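Local coordinates for protein GH18 chiitnase (Pseudoalteromonas aurantia, PDB 6K7Z) that probably hydrolyses internal glycosidic bonds of chitin as a family 18 endochitinase built on a TIM-barrel domain, at residues E117-F122 / G165-Y170; L137-R142 / E175-E180; I151-P156 / I181-V186. All coordinates share one frame; numbering follows the deposited sequence.

Interaction 1 of 3, residues E117-F122 / G165-Y170; sequences EDTAAF and GYMAGY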
loop_
_atom_site.group_PDB
_atom_site.type_symbol
_atom_site.label_atom_id
_atom_site.label_comp_id
_atom_site.label_asym_id
_atom_site.label_seq_id
_atom_site.Cartn_x
_atom_site.Cartn_y
_atom_site.Cartn_z
ATOM N N GLU A 117 3.980 7.788 -4.619
ATOM C CA GLU A 117 5.336 7.525 -5.107
ATOM C C GLU A 117 6.020 8.780 -5.661
ATOM O O GLU A 117 7.011 8.673 -6.389
ATOM C CB GLU A 117 5.299 6.418 -6.169
ATOM C CG GLU A 117 4.375 5.234 -5.801
ATOM C CD GLU A 117 4.726 3.927 -6.528
ATOM O OE1 GLU A 117 5.496 3.982 -7.500
ATOM O OE2 GLU A 117 4.243 2.847 -6.117
ATOM N N ASP A 118 5.528 9.977 -5.328
ATOM C CA ASP A 118 6.066 11.216 -5.904
ATOM C C ASP A 118 7.271 11.667 -5.080
ATOM O O ASP A 118 7.217 12.594 -4.267
ATOM C CB ASP A 118 4.989 12.293 -5.977
ATOM C CG ASP A 118 5.460 13.537 -6.722
ATOM O OD1 ASP A 118 6.536 13.489 -7.360
ATOM O OD2 ASP A 118 4.764 14.558 -6.658
ATOM N N THR A 119 8.395 10.987 -5.318
ATOM C CA THR A 119 9.599 11.208 -4.528
ATOM C C THR A 119 10.076 12.655 -4.612
ATOM O O THR A 119 10.580 13.211 -3.624
ATOM C CB THR A 119 10.685 10.251 -5.016
ATOM O OG1 THR A 119 10.185 8.909 -4.944
ATOM C CG2 THR A 119 11.950 10.383 -4.177
ATOM N N ALA A 120 9.937 13.280 -5.785
ATOM C CA ALA A 120 10.445 14.637 -5.958
ATOM C C ALA A 120 9.766 15.634 -5.030
ATOM O O ALA A 120 10.325 16.704 -4.778
ATOM C CB ALA A 120 10.275 15.095 -7.406
ATOM N N ALA A 121 8.574 15.319 -4.523
ATOM C CA ALA A 121 7.928 16.225 -3.582
ATOM C C ALA A 121 8.531 16.157 -2.185
ATOM O O ALA A 121 8.167 16.977 -1.336
ATOM C CB ALA A 121 6.421 15.943 -3.526
ATOM N N PHE A 122 9.451 15.224 -1.926
ATOM C CA PHE A 122 10.215 15.220 -0.683
ATOM C C PHE A 122 11.580 15.886 -0.831
ATOM O O PHE A 122 12.295 16.015 0.167
ATOM C CB PHE A 122 10.425 13.783 -0.169
ATOM C CG PHE A 122 9.149 13.024 0.120
ATOM C CD1 PHE A 122 7.993 13.681 0.536
ATOM C CD2 PHE A 122 9.120 11.642 -0.019
ATOM C CE1 PHE A 122 6.833 12.958 0.814
ATOM C CE2 PHE A 122 7.984 10.917 0.248
ATOM C CZ PHE A 122 6.823 11.569 0.661
ATOM N N GLY A 165 17.498 11.041 5.879
ATOM C CA GLY A 165 17.635 10.969 4.444
ATOM C C GLY A 165 17.113 12.147 3.656
ATOM O O GLY A 165 16.267 12.820 4.121
ATOM N N TYR A 166 17.624 12.304 2.455
ATOM C CA TYR A 166 17.268 13.352 1.509
ATOM C C TYR A 166 15.855 13.224 0.955
ATOM O O TYR A 166 15.313 14.157 0.476
ATOM C CB TYR A 166 18.241 13.336 0.337
ATOM C CG TYR A 166 18.038 14.329 -0.829
ATOM C CD1 TYR A 166 18.130 15.686 -0.647
ATOM C CD2 TYR A 166 17.820 13.886 -2.121
ATOM C CE1 TYR A 166 17.988 16.574 -1.699
ATOM C CE2 TYR A 166 17.659 14.768 -3.191
ATOM C CZ TYR A 166 17.739 16.122 -2.965
ATOM O OH TYR A 166 17.603 17.014 -4.028
ATOM N N MET A 167 15.286 12.036 1.025
ATOM C CA MET A 167 13.969 11.823 0.487
ATOM C C MET A 167 13.041 11.264 1.575
ATOM O O MET A 167 12.071 10.664 1.251
ATOM C CB MET A 167 14.058 10.711 -0.565
ATOM C CG MET A 167 14.569 11.061 -1.881
ATOM S SD MET A 167 16.249 10.590 -1.930
ATOM C CE MET A 167 16.152 8.918 -2.427
ATOM N N ALA A 168 13.377 11.484 2.838
ATOM C CA ALA A 168 12.677 10.824 3.934
ATOM C C ALA A 168 11.377 11.520 4.324
ATOM O O ALA A 168 11.127 11.779 5.507
ATOM C CB ALA A 168 13.590 10.724 5.153
ATOM N N GLY A 169 10.528 11.790 3.338
ATOM C CA GLY A 169 9.278 12.474 3.611
ATOM C C GLY A 169 8.386 11.763 4.608
ATOM O O GLY A 169 7.673 12.411 5.375
ATOM N N TYR A 170 8.409 10.425 4.626
ATOM C CA TYR A 170 7.500 9.709 5.515
ATOM C C TYR A 170 7.947 9.712 6.966
ATOM O O TYR A 170 7.134 9.397 7.841
ATOM C CB TYR A 170 7.304 8.266 5.040
ATOM C CG TYR A 170 6.088 8.127 4.183
ATOM C CD1 TYR A 170 6.117 8.495 2.848
ATOM C CD2 TYR A 170 4.890 7.667 4.714
ATOM C CE1 TYR A 170 4.994 8.366 2.053
ATOM C CE2 TYR A 170 3.741 7.553 3.921
ATOM C CZ TYR A 170 3.812 7.906 2.596
ATOM O OH TYR A 170 2.708 7.812 1.789
#
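F122 N donates to T119 O at 2.9 Å, closing the short 3-10 turn that holds the F122 ring against G169. The contact joins two loops of a TIM barrel, the one that follows strand 111-115 and the one that leads into helix 169-177. E117 at the start of the first loop ends a sequence that fits the family 18 signature DxxDxDxE, whose glutamate is the proton donor in relatives. F122 contributes the largest share of the contact. It sets CG beside its backbone N (chi1 -60°), which lays the ring against the start of the helix. G169 CA sits over the ring centre in a CH-pi contact, 3.5 Å from the centroid and 10° off the normal. CD2 of F122 makes a van der Waals contact with M167 O at 3.4 Å; the same oxygen takes a weak hydrogen bond from G169 N in an inverse gamma turn centred on A168. Beyond it, CZ of F122 touches CD1 of Y170 at 3.8 Å, while Y160 meets the phenyl ring edge-to-face and L134 of helix 130-144 also packs on it. T119 binds Y160 OH through OG1; its methyl CG2, anti to the backbone N, meets M167 CG at 3.5 Å.

Interaction 2 of 3, residues L137-R142 / E175-E180; sequences LTQELR and ELVGQE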
loop_
_atom_site.group_PDB
_atom_site.type_symbol
_atom_site.label_atom_id
_atom_site.label_comp_id
_atom_site.label_asym_id
_atom_site.label_seq_id
_atom_site.Cartn_x
_atom_site.Cartn_y
_atom_site.Cartn_z
ATOM N N LEU A 137 -3.793 15.124 3.923
ATOM C CA LEU A 137 -4.690 14.128 3.347
ATOM C C LEU A 137 -5.052 13.052 4.367
ATOM O O LEU A 137 -6.222 12.669 4.483
ATOM C CB LEU A 137 -4.060 13.496 2.106
ATOM C CG LEU A 137 -4.911 12.401 1.460
ATOM C CD1 LEU A 137 -6.248 12.958 0.980
ATOM C CD2 LEU A 137 -4.154 11.707 0.316
ATOM N N THR A 138 -4.070 12.573 5.137
ATOM C CA THR A 138 -4.377 11.556 6.137
ATOM C C THR A 138 -5.368 12.079 7.170
ATOM O O THR A 138 -6.343 11.396 7.499
ATOM C CB THR A 138 -3.096 11.061 6.811
ATOM O OG1 THR A 138 -2.273 10.393 5.845
ATOM C CG2 THR A 138 -3.424 10.086 7.930
ATOM N N GLN A 139 -5.165 13.309 7.652
ATOM C CA GLN A 139 -6.054 13.861 8.666
ATOM C C GLN A 139 -7.473 13.999 8.130
ATOM O O GLN A 139 -8.444 13.623 8.799
ATOM C CB GLN A 139 -5.524 15.213 9.142
ATOM C CG GLN A 139 -4.314 15.119 10.059
ATOM C CD GLN A 139 -3.682 16.471 10.345
ATOM O OE1 GLN A 139 -3.837 17.417 9.575
ATOM N NE2 GLN A 139 -2.954 16.562 11.455
ATOM N N GLU A 140 -7.613 14.538 6.919
ATOM C CA GLU A 140 -8.941 14.760 6.361
ATOM C C GLU A 140 -9.632 13.445 6.044
ATOM O O GLU A 140 -10.852 13.318 6.199
ATOM C CB GLU A 140 -8.838 15.626 5.109
ATOM C CG GLU A 140 -8.237 16.988 5.359
ATOM C CD GLU A 140 -9.197 17.909 6.078
ATOM O OE1 GLU A 140 -10.365 17.503 6.307
ATOM O OE2 GLU A 140 -8.789 19.041 6.392
ATOM N N LEU A 141 -8.868 12.456 5.591
ATOM C CA LEU A 141 -9.448 11.153 5.297
ATOM C C LEU A 141 -9.897 10.459 6.577
ATOM O O LEU A 141 -10.992 9.880 6.626
ATOM C CB LEU A 141 -8.420 10.314 4.540
ATOM C CG LEU A 141 -8.804 9.245 3.523
ATOM C CD1 LEU A 141 -9.903 9.706 2.597
ATOM C CD2 LEU A 141 -7.552 8.891 2.724
ATOM N N ARG A 142 -9.069 10.527 7.621
ATOM C CA ARG A 142 -9.370 9.860 8.884
ATOM C C ARG A 142 -10.585 10.476 9.556
ATOM O O ARG A 142 -11.360 9.769 10.211
ATOM C CB ARG A 142 -8.150 9.926 9.810
ATOM C CG ARG A 142 -8.351 9.270 11.170
ATOM C CD ARG A 142 -8.877 7.847 11.006
ATOM N NE ARG A 142 -7.798 6.899 10.791
ATOM C CZ ARG A 142 -7.967 5.675 10.300
ATOM N NH1 ARG A 142 -9.174 5.253 9.956
ATOM N NH2 ARG A 142 -6.926 4.875 10.151
ATOM N N GLU A 175 5.746 11.022 12.059
ATOM C CA GLU A 175 5.909 11.832 13.261
ATOM C C GLU A 175 4.685 12.687 13.551
ATOM O O GLU A 175 4.349 12.897 14.719
ATOM C CB GLU A 175 7.144 12.707 13.121
ATOM C CG GLU A 175 8.410 11.929 13.436
ATOM C CD GLU A 175 9.662 12.648 13.020
ATOM O OE1 GLU A 175 9.577 13.647 12.274
ATOM O OE2 GLU A 175 10.736 12.196 13.438
ATOM N N LEU A 176 3.999 13.170 12.519
ATOM C CA LEU A 176 2.850 14.049 12.714
ATOM C C LEU A 176 1.514 13.320 12.767
ATOM O O LEU A 176 0.637 13.728 13.535
ATOM C CB LEU A 176 2.805 15.111 11.613
ATOM C CG LEU A 176 3.549 16.423 11.915
ATOM C CD1 LEU A 176 2.970 17.077 13.166
ATOM C CD2 LEU A 176 5.040 16.204 12.068
ATOM N N VAL A 177 1.321 12.256 11.975
ATOM C CA VAL A 177 0.008 11.615 11.881
ATOM C C VAL A 177 0.099 10.091 11.915
ATOM O O VAL A 177 -0.878 9.404 11.600
ATOM C CB VAL A 177 -0.750 12.051 10.610
ATOM C CG1 VAL A 177 -0.997 13.568 10.597
ATOM C CG2 VAL A 177 -0.013 11.569 9.340
ATOM N N GLY A 178 1.253 9.549 12.308
ATOM C CA GLY A 178 1.387 8.101 12.375
ATOM C C GLY A 178 0.308 7.429 13.200
ATOM O O GLY A 178 -0.110 6.306 12.894
ATOM N N GLN A 179 -0.173 8.106 14.246
ATOM C CA GLN A 179 -1.219 7.536 15.084
ATOM C C GLN A 179 -2.529 7.344 14.330
ATOM O O GLN A 179 -3.385 6.574 14.782
ATOM C CB GLN A 179 -1.436 8.417 16.318
ATOM C CG GLN A 179 -2.066 9.781 16.030
ATOM C CD GLN A 179 -1.102 10.809 15.428
ATOM O OE1 GLN A 179 0.106 10.571 15.303
ATOM N NE2 GLN A 179 -1.642 11.974 15.067
ATOM N N GLU A 180 -2.702 8.001 13.185
ATOM C CA GLU A 180 -3.921 7.896 12.399
ATOM C C GLU A 180 -3.805 6.919 11.235
ATOM O O GLU A 180 -4.785 6.717 10.512
ATOM C CB GLU A 180 -4.317 9.277 11.877
ATOM C CG GLU A 180 -4.621 10.256 13.004
ATOM C CD GLU A 180 -5.058 11.609 12.510
ATOM O OE1 GLU A 180 -5.362 11.749 11.306
ATOM O OE2 GLU A 180 -5.100 12.545 13.335
HETATM O O HOH W 1 -8.167 13.507 11.433
#
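The guanidinium of R142 turns the edge that carries NE and NH2 to the backbone carbonyl of E180, and E180 O lies close to its plane. Both nitrogens donate to this one oxygen, NE at 3.0 Å and NH2 at 2.8 Å from E180 O. Neither bond is straight, with N-H...O angles of 140° and 146°, as expected when two donors of one group converge on a single acceptor; NE lies nearer the carbonyl plane, whereas NH2 stands above it. Bends at chi2 and chi3 fold the arginine chain back to this carbonyl. NH2 also forms a salt bridge with D182, and NH1 bonds to L145 O and Y150 O, so the rotation of the group is fixed from several directions. The carboxylate of E180 goes elsewhere. Its extended chain slides past R142 in the opposite direction, leaving OE1 5.5 Å from R142 NE and 3.5 Å from Q139 CA. A water that donates firmly to Q139 O adds a weak bond to OE1. Further along, V177 is split between two neighbours: CG1 meets Q139 NE2 at 3.7 Å, the glutamine chain crossing it at about a right angle, and CG2 rests against T138 CG2 at 4.0 Å. T138 OG1, beside its backbone N, is bonded to L134 O and H154 NE2. Helix 130-144 is thereby joined to the last turn of helix 169-177 and the 3-10 segment 178-180, a contact between successive outer helices of a TIM barrel, polar toward E180 and apolar around V177.

Interaction 3 of 3, residues I151-P156 / I181-V186; sequences IISHAP and IDWLNV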
loop_
_atom_site.group_PDB
_atom_site.type_symbol
_atom_site.label_atom_id
_atom_site.label_comp_id
_atom_site.label_asym_id
_atom_site.label_seq_id
_atom_site.Cartn_x
_atom_site.Cartn_y
_atom_site.Cartn_z
ATOM N N ILE A 151 -9.898 1.480 7.338
ATOM C CA ILE A 151 -8.448 1.351 7.263
ATOM C C ILE A 151 -7.907 2.468 6.389
ATOM O O ILE A 151 -8.474 2.772 5.331
ATOM C CB ILE A 151 -8.046 -0.023 6.687
ATOM C CG1 ILE A 151 -8.538 -1.150 7.594
ATOM C CG2 ILE A 151 -6.530 -0.113 6.487
ATOM C CD1 ILE A 151 -7.773 -1.254 8.886
ATOM N N ILE A 152 -6.803 3.069 6.822
ATOM C CA ILE A 152 -5.999 3.957 5.988
ATOM C C ILE A 152 -4.578 3.426 6.057
ATOM O O ILE A 152 -3.952 3.454 7.122
ATOM C CB ILE A 152 -6.050 5.422 6.442
ATOM C CG1 ILE A 152 -7.482 5.954 6.382
ATOM C CG2 ILE A 152 -5.152 6.281 5.550
ATOM C CD1 ILE A 152 -7.613 7.394 6.881
ATOM N N SER A 153 -4.081 2.914 4.940
ATOM C CA SER A 153 -2.683 2.529 4.835
ATOM C C SER A 153 -1.989 3.442 3.837
ATOM O O SER A 153 -2.637 4.166 3.072
ATOM C CB SER A 153 -2.550 1.058 4.416
ATOM O OG SER A 153 -3.159 0.810 3.164
ATOM N N HIS A 154 -0.657 3.453 3.900
ATOM C CA HIS A 154 0.211 4.061 2.898
ATOM C C HIS A 154 1.183 2.995 2.414
ATOM O O HIS A 154 1.376 1.981 3.081
ATOM C CB HIS A 154 1.022 5.245 3.452
ATOM C CG HIS A 154 0.202 6.431 3.846
ATOM N ND1 HIS A 154 0.369 7.668 3.266
ATOM C CD2 HIS A 154 -0.765 6.577 4.780
ATOM C CE1 HIS A 154 -0.463 8.529 3.828
ATOM N NE2 HIS A 154 -1.170 7.889 4.741
ATOM N N ALA A 155 1.840 3.246 1.280
ATOM C CA ALA A 155 2.748 2.264 0.671
ATOM C C ALA A 155 4.091 2.903 0.335
ATOM O O ALA A 155 4.479 2.992 -0.838
ATOM C CB ALA A 155 2.120 1.630 -0.573
ATOM N N PRO A 156 4.837 3.340 1.348
ATOM C CA PRO A 156 6.094 4.043 1.087
ATOM C C PRO A 156 7.204 3.117 0.622
ATOM O O PRO A 156 7.215 1.909 0.871
ATOM C CB PRO A 156 6.440 4.652 2.446
ATOM C CG PRO A 156 5.837 3.702 3.421
ATOM C CD PRO A 156 4.555 3.256 2.793
ATOM N N ILE A 181 -2.637 6.332 11.029
ATOM C CA ILE A 181 -2.388 5.398 9.934
ATOM C C ILE A 181 -2.409 3.990 10.503
ATOM O O ILE A 181 -1.783 3.723 11.540
ATOM C CB ILE A 181 -1.034 5.700 9.264
ATOM C CG1 ILE A 181 -1.066 7.076 8.596
ATOM C CG2 ILE A 181 -0.625 4.573 8.295
ATOM C CD1 ILE A 181 0.287 7.537 8.075
ATOM N N ASP A 182 -3.098 3.077 9.823
ATOM C CA ASP A 182 -3.155 1.717 10.342
ATOM C C ASP A 182 -1.856 0.960 10.104
ATOM O O ASP A 182 -1.368 0.273 11.008
ATOM C CB ASP A 182 -4.344 0.977 9.738
ATOM C CG ASP A 182 -5.669 1.535 10.234
ATOM O OD1 ASP A 182 -6.092 1.164 11.343
ATOM O OD2 ASP A 182 -6.266 2.346 9.524
ATOM N N TRP A 183 -1.269 1.071 8.912
ATOM C CA TRP A 183 0.029 0.446 8.671
ATOM C C TRP A 183 0.633 1.004 7.390
ATOM O O TRP A 183 -0.029 1.685 6.605
ATOM C CB TRP A 183 -0.069 -1.078 8.586
ATOM C CG TRP A 183 -0.992 -1.582 7.525
ATOM C CD1 TRP A 183 -0.717 -1.712 6.187
ATOM C CD2 TRP A 183 -2.329 -2.052 7.707
ATOM N NE1 TRP A 183 -1.810 -2.217 5.533
ATOM C CE2 TRP A 183 -2.814 -2.432 6.441
ATOM C CE3 TRP A 183 -3.168 -2.188 8.818
ATOM C CZ2 TRP A 183 -4.095 -2.941 6.258
ATOM C CZ3 TRP A 183 -4.442 -2.693 8.631
ATOM C CH2 TRP A 183 -4.898 -3.053 7.363
ATOM N N LEU A 184 1.909 0.694 7.199
ATOM C CA LEU A 184 2.671 1.067 6.015
ATOM C C LEU A 184 2.998 -0.193 5.233
ATOM O O LEU A 184 3.551 -1.140 5.798
ATOM C CB LEU A 184 3.978 1.757 6.398
ATOM C CG LEU A 184 3.918 3.002 7.276
ATOM C CD1 LEU A 184 5.344 3.504 7.551
ATOM C CD2 LEU A 184 3.059 4.086 6.602
ATOM N N ASN A 185 2.671 -0.199 3.942
ATOM C CA ASN A 185 3.079 -1.289 3.047
ATOM C C ASN A 185 4.416 -0.886 2.438
ATOM O O ASN A 185 4.460 -0.235 1.395
ATOM C CB ASN A 185 2.034 -1.520 1.960
ATOM C CG ASN A 185 0.686 -1.973 2.516
ATOM O OD1 ASN A 185 0.610 -2.891 3.333
ATOM N ND2 ASN A 185 -0.387 -1.328 2.058
ATOM N N VAL A 186 5.521 -1.248 3.100
ATOM C CA VAL A 186 6.842 -0.821 2.635
ATOM C C VAL A 186 7.240 -1.643 1.411
ATOM O O VAL A 186 7.262 -2.877 1.454
ATOM C CB VAL A 186 7.897 -0.951 3.745
ATOM C CG1 VAL A 186 9.236 -0.416 3.248
ATOM C CG2 VAL A 186 7.446 -0.220 5.019
HETATM O O HOH W 2 -3.228 -2.091 2.760
#
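Strands 151-154 and 183-186 run parallel, their axes 4.9 Å apart at closest and turned by 35°, with H154 bridged to L184: H154 N donates to W183 O at 3.3 Å, and H154 O accepts from N185 N at 2.7 Å. Just before W183 a side chain joins the ladder. D182 N bonds to I152 O, and D182 OD2, an oxygen shared with R142, takes I152 N at 2.8 Å on its anti side, in a nearly straight bond. W183 N, buried beside it, has no partner in the model. In W183, chi1 of 58° places CG between the backbone N and the carbonyl carbon, and the indole lies against the side chains of I151 and S153. One of its faces receives two CH-pi contacts: I151 CG2 stands 3.9 Å from the centroid of the six-membered ring, and S153 CB 3.9 Å from that of the five-membered ring. A water ties this group together, donating to S153 OG and accepting from W183 NE1 and, at 3.0 Å, from N185 ND2. S153 OG is also bonded to D113. Toward the helices, the imidazole of H154 crosses I181 at about a right angle, CD2 meeting I181 CD1 at 3.6 Å, while ND1 is bonded to Y170. These are neighbouring barrel strands joined by helix 169-177 in a beta-alpha-beta crossover; W183 reaches strand 3-8 across the barrel interior, and D113 belongs to a sequence fitting the family 18 DxxDxDxE signature.

The three contacts pass from the barrel wall to its outside and to the loops at one end. Interaction 3 is buried and held by strand hydrogen bonds and an indole; interactions 1 and 2 are partly buried, the first apolar and loop-based, the second a helix pair with an arginine grip. Interactions 1 and 2 both use helix 169-177, at its opposite ends, and do not touch each other. Each touches interaction 3 instead: interaction 1 at Y170–H154, interaction 2 at T138–H154 and at the R142–D182 salt bridge. Helix 169-177 is thus tied to strand 151-154 by a neutral side-chain pair, helix 130-144 by a neutral pair and a charged one.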